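Local coordinates for protein tryptophan--tRNA ligase (Pyrococcus horikoshii, PDB 3JXE) that catalyses the ATP-dependent attachment of tryptophan to tRNA(Trp), passing through the tryptophanyl-adenylate that is bound here, at residues F75-R80 with I199-F204; L108-T113 with D148-F153; K207-P212 with Y234-L239. One frame throughout, in Å; residues are numbered along the deposited sequence.

Contact 1 of 3, residues F75-R80 with I199-F204; sequences FLYTGR and IAPTFF. With TYM (tryptophanyl-5'AMP), chain E.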
loop_
_atom_site.group_PDB
_atom_site.type_symbol
_atom_site.label_atom_id
_atom_site.label_comp_id
_atom_site.label_asym_id
_atom_site.label_seq_id
_atom_site.Cartn_x
_atom_site.Cartn_y
_atom_site.Cartn_z
ATOM N N PHE B 75 6.909 -4.682 23.256
ATOM C CA PHE B 75 6.993 -5.681 22.186
ATOM C C PHE B 75 8.167 -5.449 21.232
ATOM O O PHE B 75 8.643 -4.322 21.082
ATOM C CB PHE B 75 5.659 -5.821 21.433
ATOM C CG PHE B 75 5.378 -4.718 20.448
ATOM C CD1 PHE B 75 5.633 -4.900 19.093
ATOM C CD2 PHE B 75 4.828 -3.510 20.866
ATOM C CE1 PHE B 75 5.361 -3.893 18.169
ATOM C CE2 PHE B 75 4.555 -2.498 19.949
ATOM C CZ PHE B 75 4.820 -2.692 18.598
ATOM N N LEU B 76 8.621 -6.527 20.595
ATOM C CA LEU B 76 9.774 -6.479 19.698
ATOM C C LEU B 76 9.375 -6.514 18.229
ATOM O O LEU B 76 8.406 -7.178 17.849
ATOM C CB LEU B 76 10.735 -7.632 19.997
ATOM C CG LEU B 76 11.529 -7.600 21.305
ATOM C CD1 LEU B 76 12.029 -8.992 21.629
ATOM C CD2 LEU B 76 12.692 -6.616 21.230
ATOM N N TYR B 77 10.135 -5.796 17.410
ATOM C CA TYR B 77 9.937 -5.784 15.965
ATOM C C TYR B 77 11.266 -5.655 15.236
ATOM O O TYR B 77 12.065 -4.770 15.533
ATOM C CB TYR B 77 8.957 -4.673 15.555
ATOM C CG TYR B 77 9.060 -4.194 14.117
ATOM C CD1 TYR B 77 8.893 -5.074 13.043
ATOM C CD2 TYR B 77 9.297 -2.850 13.831
ATOM C CE1 TYR B 77 8.987 -4.629 11.726
ATOM C CE2 TYR B 77 9.384 -2.395 12.519
ATOM C CZ TYR B 77 9.229 -3.288 11.474
ATOM O OH TYR B 77 9.315 -2.838 10.179
ATOM N N THR B 78 11.495 -6.567 14.297
ATOM C CA THR B 78 12.632 -6.502 13.387
ATOM C C THR B 78 12.190 -7.067 12.036
ATOM O O THR B 78 11.096 -7.620 11.924
ATOM C CB THR B 78 13.876 -7.244 13.950
ATOM O OG1 THR B 78 15.034 -6.908 13.175
ATOM C CG2 THR B 78 13.676 -8.757 13.941
ATOM N N GLY B 79 13.027 -6.917 11.011
ATOM C CA GLY B 79 12.663 -7.359 9.669
ATOM C C GLY B 79 13.819 -7.759 8.779
ATOM O O GLY B 79 14.981 -7.735 9.193
ATOM N N ARG B 80 13.487 -8.127 7.544
ATOM C CA ARG B 80 14.461 -8.604 6.571
ATOM C C ARG B 80 13.958 -8.381 5.146
ATOM O O ARG B 80 12.812 -8.704 4.825
ATOM C CB ARG B 80 14.777 -10.090 6.822
ATOM C CG ARG B 80 15.345 -10.870 5.634
ATOM C CD ARG B 80 16.759 -10.444 5.279
ATOM N NE ARG B 80 17.150 -10.953 3.967
ATOM C CZ ARG B 80 18.224 -10.555 3.291
ATOM N NH1 ARG B 80 19.021 -9.622 3.789
ATOM N NH2 ARG B 80 18.491 -11.083 2.106
ATOM N N ILE B 199 7.350 1.434 8.828
ATOM C CA ILE B 199 7.003 2.065 10.098
ATOM C C ILE B 199 5.774 1.386 10.722
ATOM O O ILE B 199 5.697 1.227 11.944
ATOM C CB ILE B 199 6.782 3.591 9.921
ATOM C CG1 ILE B 199 8.132 4.310 9.838
ATOM C CG2 ILE B 199 5.946 4.164 11.056
ATOM C CD1 ILE B 199 8.078 5.678 9.179
ATOM N N ALA B 200 4.844 0.960 9.869
ATOM C CA ALA B 200 3.561 0.382 10.291
ATOM C C ALA B 200 3.607 -0.666 11.424
ATOM O O ALA B 200 2.792 -0.591 12.344
ATOM C CB ALA B 200 2.786 -0.159 9.081
ATOM N N PRO B 201 4.540 -1.642 11.363
ATOM C CA PRO B 201 4.572 -2.658 12.419
ATOM C C PRO B 201 4.828 -2.148 13.843
ATOM O O PRO B 201 4.681 -2.914 14.796
ATOM C CB PRO B 201 5.708 -3.585 11.976
ATOM C CG PRO B 201 5.818 -3.373 10.514
ATOM C CD PRO B 201 5.570 -1.917 10.344
ATOM N N THR B 202 5.197 -0.875 13.990
ATOM C CA THR B 202 5.340 -0.273 15.321
ATOM C C THR B 202 3.976 0.003 15.960
ATOM O O THR B 202 3.889 0.288 17.156
ATOM C CB THR B 202 6.171 1.032 15.300
ATOM O OG1 THR B 202 5.565 1.979 14.413
ATOM C CG2 THR B 202 7.599 0.762 14.857
ATOM N N PHE B 203 2.920 -0.086 15.156
ATOM C CA PHE B 203 1.558 0.130 15.631
ATOM C C PHE B 203 0.789 -1.187 15.763
ATOM O O PHE B 203 -0.444 -1.201 15.696
ATOM C CB PHE B 203 0.801 1.093 14.705
ATOM C CG PHE B 203 1.599 2.298 14.279
ATOM C CD1 PHE B 203 2.188 3.140 15.223
ATOM C CD2 PHE B 203 1.745 2.603 12.930
ATOM C CE1 PHE B 203 2.922 4.255 14.827
ATOM C CE2 PHE B 203 2.473 3.717 12.523
ATOM C CZ PHE B 203 3.064 4.545 13.474
ATOM N N PHE B 204 1.516 -2.289 15.947
ATOM C CA PHE B 204 0.889 -3.597 16.150
ATOM C C PHE B 204 0.207 -3.683 17.512
ATOM O O PHE B 204 -0.819 -4.350 17.662
ATOM C CB PHE B 204 1.905 -4.733 15.997
ATOM C CG PHE B 204 1.837 -5.446 14.669
ATOM C CD1 PHE B 204 2.961 -5.528 13.854
ATOM C CD2 PHE B 204 0.654 -6.045 14.241
ATOM C CE1 PHE B 204 2.909 -6.190 12.626
ATOM C CE2 PHE B 204 0.591 -6.706 13.016
ATOM C CZ PHE B 204 1.721 -6.779 12.207
HETATM P P TYM E . 18.140 -5.939 5.305
HETATM O O1P TYM E . 17.400 -7.098 4.756
HETATM O O2P TYM E . 19.058 -5.177 4.431
HETATM O "O5'" TYM E . 18.990 -6.423 6.584
HETATM C "C5'" TYM E . 18.341 -7.154 7.632
HETATM C "C4'" TYM E . 18.970 -6.846 8.996
HETATM O "O4'" TYM E . 20.413 -7.014 8.913
HETATM C "C1'" TYM E . 21.053 -5.779 9.348
HETATM N N9 TYM E . 22.330 -5.717 8.570
HETATM C C4 TYM E . 23.554 -5.875 9.073
HETATM N N3 TYM E . 24.025 -6.095 10.315
HETATM C C2 TYM E . 25.328 -6.210 10.543
HETATM N N1 TYM E . 26.211 -6.113 9.559
HETATM C C6 TYM E . 25.811 -5.896 8.294
HETATM N N6 TYM E . 26.710 -5.803 7.318
HETATM C C5 TYM E . 24.450 -5.770 8.022
HETATM N N7 TYM E . 23.743 -5.556 6.916
HETATM C C8 TYM E . 22.451 -5.530 7.252
HETATM C "C2'" TYM E . 20.022 -4.689 9.065
HETATM O "O2'" TYM E . 20.204 -3.596 9.961
HETATM C "C3'" TYM E . 18.714 -5.395 9.406
HETATM O "O3'" TYM E . 18.495 -5.361 10.826
HETATM N NH3 TYM E . 14.310 -2.840 4.790
HETATM C CA TYM E . 14.929 -3.771 5.743
HETATM C CB TYM E . 13.902 -4.816 6.181
HETATM C CG TYM E . 13.157 -4.397 7.486
HETATM C CD2 TYM E . 13.691 -4.204 8.756
HETATM C CE2 TYM E . 12.644 -3.837 9.612
HETATM C CE3 TYM E . 14.987 -4.311 9.255
HETATM C CD1 TYM E . 11.832 -4.153 7.602
HETATM N NE1 TYM E . 11.504 -3.802 8.926
HETATM C CZ2 TYM E . 12.900 -3.584 10.954
HETATM C CZ3 TYM E . 15.240 -4.051 10.602
HETATM C CH2 TYM E . 14.196 -3.688 11.453
HETATM C C TYM E . 16.117 -4.483 5.086
HETATM O O TYM E . 16.158 -4.631 3.863
HETATM O OPP TYM E . 17.076 -4.912 5.972
#
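Pro201 lies over one face of the Tyr77 ring, the central touch between strand 75-80 and the turn 199-204. The tyrosine sets out toward this turn, and with CG anti to the backbone N (chi1 157°) its ring slants across the proline. Tyr77 CG, at the base, stands 4.0 Å from Pro201 CB. Farther along, Tyr77 CE1 is 3.5 Å from the same Pro201 CB, which makes a CH-pi contact 3.5 Å from the centroid of the Tyr77 ring, 15° off its normal. Thr202 CG2 comes obliquely to Tyr77 CD2 at 4.1 Å, from the same side as the proline. Near the tip, Tyr77 CZ meets Pro201 CG at 3.5 Å. The hydroxyl passes beyond the turn to the bound adenylate: the indole NE1 of tryptophanyl-5'AMP donates to Tyr77 OH over 2.7 Å, nearly straight at 162°. That oxygen is also hydrogen-bonded to Gln198 O and to Gln111 OE1, which probably helps to hold the ring in place beside the tryptophan pocket.

Phe75 touches the turn differently, its ring edge meeting Pro201 O and Thr202 O, the latter 3.4 Å from Phe75 CZ. Phe75 CE1 also lies 4.2 Å from Phe204 CB, the two side chains crossing at about a right angle.

Strand 75-80 runs between strands 209-214 and 108-112. Leu76 and Thr78 pack on helix 88-104, whereas Ala200 and Phe204, after helix 189-199, rest on helix 160-171.

Contact 2 of 3, residues L108-T113 with D148-F153; sequences LYIQIT and DKTFIF. With TYM (tryptophanyl-5'AMP), chain E.
Leu108 to Ile112 runs parallel to Thr150 to Phe153, the two strand axes approaching to 4.7 Å at an angle of 12°, with Phe151 and Phe153 giving and taking the backbone bonds in regular alternation. Ile110 is held through both its N and its O: its N donates to Phe151 O at 2.8 Å, and its O accepts from Phe153 N at 3.0 Å. The bond from Leu108 N to Lys149 O at the start is weak.

On one face of the sheet Ile110 and Ile152 run next to each other in the same direction, with CD1 of Ile110 3.8 Å from CG1 of Ile152. Ile112 CG1 continues the apolar row against Ile152 CG2 at 4.0 Å. On the other face, with CG between the backbone N and the carbonyl carbon (chi1 67°), Phe153 carries its ring over Gln111: Gln111 CA sits over that ring, and Phe153 CZ reaches Gln111 CB at 3.6 Å. The Gln111 chain extends past the ring to the substrate pocket, where OE1 is hydrogen-bonded to Tyr77 OH and NE2 to Asn155 OD1 and Ile197 O.

Helix 126-141 packs on Ile110, Ile112 and Ile152, helix 88-104 on Leu108, and helix 369-375 on Tyr109 and Phe151 across the sheet.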
loop_
_atom_site.group_PDB
_atom_site.type_symbol
_atom_site.label_atom_id
_atom_site.label_comp_id
_atom_site.label_asym_id
_atom_site.label_seq_id
_atom_site.Cartn_x
_atom_site.Cartn_y
_atom_site.Cartn_z
ATOM N N LEU B 108 6.798 -10.812 19.310
ATOM C CA LEU B 108 7.773 -10.468 18.282
ATOM C C LEU B 108 7.125 -10.448 16.908
ATOM O O LEU B 108 6.488 -11.419 16.501
ATOM C CB LEU B 108 8.927 -11.470 18.280
ATOM C CG LEU B 108 10.348 -11.023 17.910
ATOM C CD1 LEU B 108 11.157 -12.246 17.532
ATOM C CD2 LEU B 108 10.416 -9.991 16.783
ATOM N N TYR B 109 7.298 -9.338 16.197
ATOM C CA TYR B 109 6.795 -9.213 14.834
ATOM C C TYR B 109 7.953 -9.104 13.850
ATOM O O TYR B 109 8.806 -8.222 13.974
ATOM C CB TYR B 109 5.848 -8.017 14.714
ATOM C CG TYR B 109 4.673 -8.091 15.662
ATOM C CD1 TYR B 109 4.750 -7.538 16.940
ATOM C CD2 TYR B 109 3.489 -8.725 15.288
ATOM C CE1 TYR B 109 3.680 -7.608 17.820
ATOM C CE2 TYR B 109 2.408 -8.797 16.159
ATOM C CZ TYR B 109 2.513 -8.237 17.424
ATOM O OH TYR B 109 1.450 -8.304 18.297
ATOM N N ILE B 110 7.988 -10.022 12.887
ATOM C CA ILE B 110 9.055 -10.051 11.896
ATOM C C ILE B 110 8.497 -9.750 10.511
ATOM O O ILE B 110 7.692 -10.515 9.972
ATOM C CB ILE B 110 9.842 -11.385 11.923
ATOM C CG1 ILE B 110 10.556 -11.545 13.271
ATOM C CG2 ILE B 110 10.857 -11.436 10.780
ATOM C CD1 ILE B 110 11.008 -12.957 13.592
ATOM N N GLN B 111 8.927 -8.621 9.955
ATOM C CA GLN B 111 8.459 -8.169 8.652
ATOM C C GLN B 111 9.412 -8.600 7.547
ATOM O O GLN B 111 10.609 -8.313 7.598
ATOM C CB GLN B 111 8.286 -6.649 8.636
ATOM C CG GLN B 111 7.671 -6.109 7.349
ATOM C CD GLN B 111 7.655 -4.597 7.293
ATOM O OE1 GLN B 111 8.613 -3.934 7.704
ATOM N NE2 GLN B 111 6.565 -4.039 6.775
ATOM N N ILE B 112 8.868 -9.291 6.550
ATOM C CA ILE B 112 9.642 -9.712 5.391
ATOM C C ILE B 112 9.217 -8.869 4.193
ATOM O O ILE B 112 8.159 -9.092 3.595
ATOM C CB ILE B 112 9.492 -11.233 5.121
ATOM C CG1 ILE B 112 9.755 -12.041 6.403
ATOM C CG2 ILE B 112 10.393 -11.683 3.970
ATOM C CD1 ILE B 112 11.142 -11.868 7.016
ATOM N N THR B 113 10.057 -7.892 3.861
ATOM C CA THR B 113 9.714 -6.855 2.890
ATOM C C THR B 113 9.975 -7.300 1.453
ATOM O O THR B 113 10.861 -6.775 0.775
ATOM C CB THR B 113 10.453 -5.528 3.189
ATOM O OG1 THR B 113 11.864 -5.720 3.048
ATOM C CG2 THR B 113 10.150 -5.041 4.607
ATOM N N ASP B 148 4.661 -19.147 19.905
ATOM C CA ASP B 148 3.355 -18.590 20.246
ATOM C C ASP B 148 3.400 -17.086 20.510
ATOM O O ASP B 148 2.358 -16.432 20.607
ATOM C CB ASP B 148 2.767 -19.333 21.449
ATOM C CG ASP B 148 2.400 -20.774 21.125
ATOM O OD1 ASP B 148 1.921 -21.042 19.995
ATOM O OD2 ASP B 148 2.587 -21.641 22.008
ATOM N N LYS B 149 4.609 -16.545 20.620
ATOM C CA LYS B 149 4.797 -15.111 20.813
ATOM C C LYS B 149 5.620 -14.478 19.685
ATOM O O LYS B 149 6.323 -13.487 19.897
ATOM C CB LYS B 149 5.418 -14.828 22.186
ATOM C CG LYS B 149 4.451 -15.044 23.347
ATOM C CD LYS B 149 4.951 -14.418 24.645
ATOM C CE LYS B 149 6.004 -15.283 25.326
ATOM N NZ LYS B 149 6.237 -14.855 26.733
ATOM N N THR B 150 5.515 -15.052 18.487
ATOM C CA THR B 150 6.214 -14.537 17.309
ATOM C C THR B 150 5.340 -14.637 16.061
ATOM O O THR B 150 4.730 -15.674 15.797
ATOM C CB THR B 150 7.573 -15.256 17.073
ATOM O OG1 THR B 150 8.354 -15.228 18.275
ATOM C CG2 THR B 150 8.364 -14.583 15.956
ATOM N N PHE B 151 5.281 -13.543 15.305
ATOM C CA PHE B 151 4.551 -13.497 14.045
ATOM C C PHE B 151 5.479 -13.071 12.912
ATOM O O PHE B 151 6.023 -11.964 12.917
ATOM C CB PHE B 151 3.347 -12.552 14.159
ATOM C CG PHE B 151 2.520 -12.440 12.899
ATOM C CD1 PHE B 151 2.096 -11.197 12.445
ATOM C CD2 PHE B 151 2.158 -13.572 12.174
ATOM C CE1 PHE B 151 1.323 -11.080 11.291
ATOM C CE2 PHE B 151 1.388 -13.467 11.017
ATOM C CZ PHE B 151 0.969 -12.218 10.576
ATOM N N ILE B 152 5.667 -13.973 11.954
ATOM C CA ILE B 152 6.466 -13.694 10.768
ATOM C C ILE B 152 5.527 -13.553 9.576
ATOM O O ILE B 152 4.800 -14.486 9.232
ATOM C CB ILE B 152 7.519 -14.799 10.502
ATOM C CG1 ILE B 152 8.444 -14.961 11.716
ATOM C CG2 ILE B 152 8.327 -14.474 9.248
ATOM C CD1 ILE B 152 9.338 -16.192 11.673
ATOM N N PHE B 153 5.540 -12.374 8.963
ATOM C CA PHE B 153 4.641 -12.076 7.853
ATOM C C PHE B 153 5.367 -11.498 6.644
ATOM O O PHE B 153 6.490 -10.996 6.749
ATOM C CB PHE B 153 3.516 -11.139 8.303
ATOM C CG PHE B 153 3.983 -9.761 8.681
ATOM C CD1 PHE B 153 3.890 -8.712 7.773
ATOM C CD2 PHE B 153 4.505 -9.509 9.947
ATOM C CE1 PHE B 153 4.318 -7.438 8.116
ATOM C CE2 PHE B 153 4.936 -8.236 10.299
ATOM C CZ PHE B 153 4.839 -7.198 9.383
HETATM P P TYM E . 18.140 -5.939 5.305
HETATM O O1P TYM E . 17.400 -7.098 4.756
HETATM O O2P TYM E . 19.058 -5.177 4.431
HETATM O "O5'" TYM E . 18.990 -6.423 6.584
HETATM C "C5'" TYM E . 18.341 -7.154 7.632
HETATM C "C4'" TYM E . 18.970 -6.846 8.996
HETATM O "O4'" TYM E . 20.413 -7.014 8.913
HETATM C "C1'" TYM E . 21.053 -5.779 9.348
HETATM N N9 TYM E . 22.330 -5.717 8.570
HETATM C C4 TYM E . 23.554 -5.875 9.073
HETATM N N3 TYM E . 24.025 -6.095 10.315
HETATM C C2 TYM E . 25.328 -6.210 10.543
HETATM N N1 TYM E . 26.211 -6.113 9.559
HETATM C C6 TYM E . 25.811 -5.896 8.294
HETATM N N6 TYM E . 26.710 -5.803 7.318
HETATM C C5 TYM E . 24.450 -5.770 8.022
HETATM N N7 TYM E . 23.743 -5.556 6.916
HETATM C C8 TYM E . 22.451 -5.530 7.252
HETATM C "C2'" TYM E . 20.022 -4.689 9.065
HETATM O "O2'" TYM E . 20.204 -3.596 9.961
HETATM C "C3'" TYM E . 18.714 -5.395 9.406
HETATM O "O3'" TYM E . 18.495 -5.361 10.826
HETATM N NH3 TYM E . 14.310 -2.840 4.790
HETATM C CA TYM E . 14.929 -3.771 5.743
HETATM C CB TYM E . 13.902 -4.816 6.181
HETATM C CG TYM E . 13.157 -4.397 7.486
HETATM C CD2 TYM E . 13.691 -4.204 8.756
HETATM C CE2 TYM E . 12.644 -3.837 9.612
HETATM C CE3 TYM E . 14.987 -4.311 9.255
HETATM C CD1 TYM E . 11.832 -4.153 7.602
HETATM N NE1 TYM E . 11.504 -3.802 8.926
HETATM C CZ2 TYM E . 12.900 -3.584 10.954
HETATM C CZ3 TYM E . 15.240 -4.051 10.602
HETATM C CH2 TYM E . 14.196 -3.688 11.453
HETATM C C TYM E . 16.117 -4.483 5.086
HETATM O O TYM E . 16.158 -4.631 3.863
HETATM O OPP TYM E . 17.076 -4.912 5.972
#

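Contact 3 of 3, residues K207-P212 with Y234-L239; sequences KRCLIP and YKTAAL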
loop_
_atom_site.group_PDB
_atom_site.type_symbol
_atom_site.label_atom_id
_atom_site.label_comp_id
_atom_site.label_asym_id
_atom_site.label_seq_id
_atom_site.Cartn_x
_atom_site.Cartn_y
_atom_site.Cartn_z
ATOM N N LYS B 207 1.226 -0.980 23.509
ATOM C CA LYS B 207 2.486 -1.013 24.254
ATOM C C LYS B 207 3.603 -0.473 23.364
ATOM O O LYS B 207 3.481 -0.503 22.138
ATOM C CB LYS B 207 2.801 -2.446 24.697
ATOM C CG LYS B 207 1.715 -3.078 25.571
ATOM C CD LYS B 207 1.761 -4.604 25.561
ATOM C CE LYS B 207 2.809 -5.152 26.521
ATOM N NZ LYS B 207 2.684 -6.627 26.697
ATOM N N ARG B 208 4.681 0.027 23.965
ATOM C CA ARG B 208 5.774 0.604 23.172
ATOM C C ARG B 208 6.670 -0.451 22.512
ATOM O O ARG B 208 6.792 -1.575 23.002
ATOM C CB ARG B 208 6.593 1.624 23.972
ATOM C CG ARG B 208 7.388 1.075 25.137
ATOM C CD ARG B 208 8.405 2.108 25.594
ATOM N NE ARG B 208 7.766 3.276 26.199
ATOM C CZ ARG B 208 8.144 4.536 25.992
ATOM N NH1 ARG B 208 7.496 5.525 26.592
ATOM N NH2 ARG B 208 9.156 4.812 25.177
ATOM N N CYS B 209 7.287 -0.069 21.396
ATOM C CA CYS B 209 8.028 -0.997 20.546
ATOM C C CYS B 209 9.540 -0.879 20.707
ATOM O O CYS B 209 10.061 0.219 20.895
ATOM C CB CYS B 209 7.653 -0.753 19.084
ATOM S SG CYS B 209 8.377 -1.915 17.920
ATOM N N LEU B 210 10.235 -2.014 20.628
ATOM C CA LEU B 210 11.700 -2.044 20.601
ATOM C C LEU B 210 12.160 -2.664 19.288
ATOM O O LEU B 210 11.710 -3.752 18.918
ATOM C CB LEU B 210 12.260 -2.854 21.776
ATOM C CG LEU B 210 13.591 -2.481 22.456
ATOM C CD1 LEU B 210 14.115 -3.667 23.254
ATOM C CD2 LEU B 210 14.674 -1.982 21.508
ATOM N N ILE B 211 13.058 -1.972 18.589
ATOM C CA ILE B 211 13.575 -2.451 17.306
ATOM C C ILE B 211 15.086 -2.723 17.344
ATOM O O ILE B 211 15.891 -1.787 17.259
ATOM C CB ILE B 211 13.223 -1.488 16.141
ATOM C CG1 ILE B 211 11.708 -1.266 16.072
ATOM C CG2 ILE B 211 13.749 -2.039 14.816
ATOM C CD1 ILE B 211 11.288 -0.078 15.234
ATOM N N PRO B 212 15.472 -4.005 17.490
ATOM C CA PRO B 212 16.870 -4.405 17.357
ATOM C C PRO B 212 17.261 -4.568 15.886
ATOM O O PRO B 212 16.745 -5.453 15.196
ATOM C CB PRO B 212 16.930 -5.756 18.089
ATOM C CG PRO B 212 15.535 -6.018 18.610
ATOM C CD PRO B 212 14.616 -5.156 17.819
ATOM N N TYR B 234 3.143 5.181 21.250
ATOM C CA TYR B 234 4.439 5.581 21.787
ATOM C C TYR B 234 5.443 5.719 20.650
ATOM O O TYR B 234 5.343 5.015 19.641
ATOM C CB TYR B 234 4.953 4.547 22.785
ATOM C CG TYR B 234 4.235 4.530 24.115
ATOM C CD1 TYR B 234 3.213 3.612 24.367
ATOM C CD2 TYR B 234 4.589 5.422 25.131
ATOM C CE1 TYR B 234 2.552 3.589 25.598
ATOM C CE2 TYR B 234 3.938 5.407 26.365
ATOM C CZ TYR B 234 2.922 4.489 26.590
ATOM O OH TYR B 234 2.276 4.473 27.806
ATOM N N LYS B 235 6.408 6.621 20.809
ATOM C CA LYS B 235 7.506 6.707 19.851
ATOM C C LYS B 235 8.476 5.554 20.074
ATOM O O LYS B 235 8.994 5.368 21.178
ATOM C CB LYS B 235 8.205 8.073 19.875
ATOM C CG LYS B 235 8.388 8.698 21.241
ATOM C CD LYS B 235 8.706 10.177 21.103
ATOM C CE LYS B 235 8.873 10.829 22.466
ATOM N NZ LYS B 235 8.983 12.310 22.361
ATOM N N THR B 236 8.691 4.779 19.012
ATOM C CA THR B 236 9.409 3.504 19.085
ATOM C C THR B 236 10.822 3.603 19.664
ATOM O O THR B 236 11.549 4.567 19.413
ATOM C CB THR B 236 9.445 2.780 17.708
ATOM O OG1 THR B 236 9.952 1.451 17.877
ATOM C CG2 THR B 236 10.310 3.531 16.693
ATOM N N ALA B 237 11.182 2.598 20.455
ATOM C CA ALA B 237 12.537 2.448 20.962
ATOM C C ALA B 237 13.356 1.633 19.969
ATOM O O ALA B 237 12.799 0.901 19.146
ATOM C CB ALA B 237 12.522 1.778 22.328
ATOM N N ALA B 238 14.677 1.761 20.043
ATOM C CA ALA B 238 15.560 1.051 19.126
ATOM C C ALA B 238 16.891 0.672 19.762
ATOM O O ALA B 238 17.386 1.362 20.657
ATOM C CB ALA B 238 15.794 1.880 17.863
ATOM N N LEU B 239 17.449 -0.443 19.299
ATOM C CA LEU B 239 18.818 -0.829 19.614
ATOM C C LEU B 239 19.587 -0.950 18.307
ATOM O O LEU B 239 19.230 -1.751 17.441
ATOM C CB LEU B 239 18.857 -2.150 20.385
ATOM C CG LEU B 239 18.477 -2.136 21.868
ATOM C CD1 LEU B 239 18.147 -3.543 22.332
ATOM C CD2 LEU B 239 19.585 -1.532 22.722
#
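Leu210 to Pro212 pairs with Ala237 to Leu239 as neighbouring parallel strands of the central sheet, preceded by a contact between the buried Arg208 and the exposed Tyr234. The strands are tied by Ala237 N to Cys209 O (2.7 Å), Ile211 N to Ala237 O (2.9 Å) and Leu239 N to Ile211 O (2.9 Å), and they cross at -20°.

Toward helix 88-104, Leu210 CD2 packs on Leu239 CG at 3.8 Å. On the reverse face Ile211 lies across Thr236, its CD1 4.0 Å from Thr236 CG2, and also touches the bound tryptophanyl-5'AMP.

Before the strands, Arg208 CB abuts Tyr234 CB at 3.6 Å. A bend at chi3 (68°) brings the guanidinium across the base of the Tyr234 ring, with Tyr234 CG over its face and the two planes 43° apart, while NE forms a salt bridge with Asp67. With an alanine in place of Arg208, Asp67 would probably be left without its charged mate and the Tyr234 ring freer to turn.

Helix 218-227 links the two strands, so the pairing completes a beta-alpha-beta crossover, the building unit of the Rossmann fold that forms the catalytic core of class I synthetases.

Overall arrangement
All three contacts reach one sheet, with contact 1 in the middle: its centre is about 8 Å from those of contacts 2 and 3, whose own centres stand about 15 Å apart. Strand 75-80 is stitched on one side to contact 2, where Arg80 N lies 2.9 Å from Gln111 O, and on the other to contact 3, where Phe75 O lies 2.8 Å from Leu210 N. Tryptophanyl-5'AMP lies by the C-terminal end of strand 75-80. Contacts 1 and 2 both present side chains to its indole, and contact 3 adds Ile211. Strand 75-80 also leads directly into the HIGH region, Pro82 to His90, and thus joins the tryptophan pocket to a signature motif of class I synthetases.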